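Local coordinates for protein L-tyrosine isonitrile synthase (Pseudomonas aeruginosa, PDB 3E59) that builds the isonitrile group of paerucumarin on L-tyrosine, taking the isonitrile carbon from C2 of ribulose 5-phosphate, at residues Q172-I175 / G176-E180. Sequence-based numbering, arbitrary orientation.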
ATOM      1  N   GLN A 172       5.783  20.233   2.718  1.00 39.50           N
ATOM      2  CA  GLN A 172       6.021  21.053   3.914  1.00 39.36           C
ATOM      3  C   GLN A 172       4.746  21.358   4.713  1.00 38.42           C
ATOM      4  O   GLN A 172       4.792  21.485   5.942  1.00 37.74           O
ATOM      5  CB  GLN A 172       6.751  22.354   3.553  1.00 41.51           C
ATOM      6  CG  GLN A 172       8.264  22.183   3.326  1.00 46.30           C
ATOM      7  CD  GLN A 172       8.975  21.502   4.503  1.00 48.93           C
ATOM      8  OE1 GLN A 172       8.742  21.836   5.675  1.00 50.15           O
ATOM      9  NE2 GLN A 172       9.848  20.549   4.191  1.00 49.49           N
ATOM     10  N   LEU A 173       3.622  21.494   4.010  1.00 36.17           N
ATOM     11  CA  LEU A 173       2.311  21.630   4.667  1.00 38.21           C
ATOM     12  C   LEU A 173       1.882  20.363   5.410  1.00 35.64           C
ATOM     13  O   LEU A 173       1.333  20.462   6.504  1.00 36.69           O
ATOM     14  CB  LEU A 173       1.214  22.065   3.678  1.00 38.06           C
ATOM     15  CG  LEU A 173       1.264  23.495   3.129  1.00 37.90           C
ATOM     16  CD1 LEU A 173       0.122  23.702   2.142  1.00 38.71           C
ATOM     17  CD2 LEU A 173       1.209  24.526   4.245  1.00 37.21           C
ATOM     18  N   LEU A 174       2.128  19.191   4.813  1.00 35.48           N
ATOM     19  CA  LEU A 174       1.891  17.890   5.471  1.00 35.30           C
ATOM     20  C   LEU A 174       2.769  17.700   6.711  1.00 38.14           C
ATOM     21  O   LEU A 174       2.288  17.295   7.766  1.00 37.11           O
ATOM     22  CB  LEU A 174       2.140  16.724   4.500  1.00 36.46           C
ATOM     23  CG  LEU A 174       1.982  15.300   5.081  1.00 36.79           C
ATOM     24  CD1 LEU A 174       0.539  15.001   5.430  1.00 35.81           C
ATOM     25  CD2 LEU A 174       2.553  14.217   4.173  1.00 37.68           C
ATOM     26  N   ILE A 175       4.063  17.973   6.550  1.00 38.50           N
ATOM     27  CA  ILE A 175       5.045  17.892   7.620  1.00 40.79           C
ATOM     28  C   ILE A 175       4.695  18.859   8.753  1.00 38.92           C
ATOM     29  O   ILE A 175       4.618  18.457   9.900  1.00 38.30           O
ATOM     30  CB  ILE A 175       6.459  18.230   7.091  1.00 41.68           C
ATOM     31  CG1 ILE A 175       6.913  17.195   6.060  1.00 44.85           C
ATOM     32  CG2 ILE A 175       7.478  18.323   8.233  1.00 45.19           C
ATOM     33  CD1 ILE A 175       8.110  17.672   5.214  1.00 44.45           C
ATOM     34  N   GLY A 176       4.492  20.130   8.419  1.00 37.87           N
ATOM     35  CA  GLY A 176       4.176  21.149   9.418  1.00 38.67           C
ATOM     36  C   GLY A 176       2.944  20.828  10.247  1.00 39.68           C
ATOM     37  O   GLY A 176       2.919  21.054  11.457  1.00 39.33           O
ATOM     38  N   GLY A 177       1.919  20.297   9.591  1.00 37.97           N
ATOM     39  CA  GLY A 177       0.657  20.021  10.254  1.00 38.58           C
ATOM     40  C   GLY A 177       0.587  18.681  10.952  1.00 37.12           C
ATOM     41  O   GLY A 177      -0.048  18.575  12.000  1.00 36.70           O
ATOM     42  N   TYR A 178       1.250  17.671  10.383  1.00 37.48           N
ATOM     43  CA  TYR A 178       1.004  16.263  10.734  1.00 38.09           C
ATOM     44  C   TYR A 178       2.208  15.370  11.126  1.00 39.85           C
ATOM     45  O   TYR A 178       1.992  14.300  11.701  1.00 38.62           O
ATOM     46  CB  TYR A 178       0.154  15.587   9.632  1.00 38.78           C
ATOM     47  CG  TYR A 178      -1.267  16.085   9.656  1.00 38.86           C
ATOM     48  CD1 TYR A 178      -2.154  15.648  10.639  1.00 37.98           C
ATOM     49  CD2 TYR A 178      -1.714  17.041   8.742  1.00 39.54           C
ATOM     50  CE1 TYR A 178      -3.455  16.132  10.705  1.00 37.02           C
ATOM     51  CE2 TYR A 178      -3.032  17.534   8.798  1.00 39.27           C
ATOM     52  CZ  TYR A 178      -3.889  17.066   9.788  1.00 38.23           C
ATOM     53  OH  TYR A 178      -5.185  17.518   9.868  1.00 39.63           O
ATOM     54  N   ALA A 179       3.447  15.793  10.842  1.00 37.09           N
ATOM     55  CA  ALA A 179       4.630  14.959  11.173  1.00 37.96           C
ATOM     56  C   ALA A 179       5.080  15.101  12.622  1.00 39.91           C
ATOM     57  O   ALA A 179       4.990  16.185  13.196  1.00 38.16           O
ATOM     58  CB  ALA A 179       5.804  15.259  10.247  1.00 34.26           C
ATOM     59  N   GLU A 180       5.573  14.010  13.209  1.00 39.56           N
ATOM     60  CA  GLU A 180       6.260  14.093  14.500  1.00 39.84           C
ATOM     61  C   GLU A 180       7.758  14.225  14.195  1.00 38.46           C
ATOM     62  O   GLU A 180       8.192  13.820  13.121  1.00 42.48           O
ATOM     63  CB  GLU A 180       5.966  12.854  15.374  1.00 40.72           C
ATOM     64  CG  GLU A 180       4.494  12.422  15.448  1.00 43.62           C
ATOM     65  CD  GLU A 180       3.592  13.329  16.303  1.00 50.64           C
ATOM     66  OE1 GLU A 180       4.103  14.113  17.134  1.00 52.37           O
ATOM     67  OE2 GLU A 180       2.348  13.240  16.148  1.00 51.78           O
TER
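Gln172 O accepts a hydrogen bond from Gly176 N (N to O 2.8 Å, N-H...O 159°), the straightest of four successive i to i+4 bonds that close the C-terminal end of an alpha-helix. The next, from Gly177 N to Leu173 O, is longer at 3.1 Å. Leu174 O receives Tyr178 N at 2.8 Å but with a more bent N-H...O angle of 135°. Leu174 O also lies at the edge of the phenol ring, near its plane, and 3.3 Å from Tyr178 CB. On the side-chain level the pair touches lightly, Leu174 CD1 coming to 4.3 Å from Tyr178 CB. Ile175 makes the last of the four: its O takes Ala179 N at 3.1 Å, although the backbone of Ala179 is already extended. In Ile175 a chi1 of -64° sets CG1 beside the backbone N and leaves CG2 anti to it, pointing on down the chain, where it meets the Ala179 methyl, CG2 to CB 4.0 Å, as a small apolar contact alongside the final bond. This C-terminal end of helix 167-178 lies on the protein surface against the long helix 219-247: Leu174 and Tyr178 both pack on Leu243, Ile175 reaches Arg236, and Tyr178 OH is hydrogen-bonded to Asp246. Just past the helix end, Glu180 O accepts a hydrogen bond from Gln235 NE2 of that same helix, before the chain enters helix 182-189.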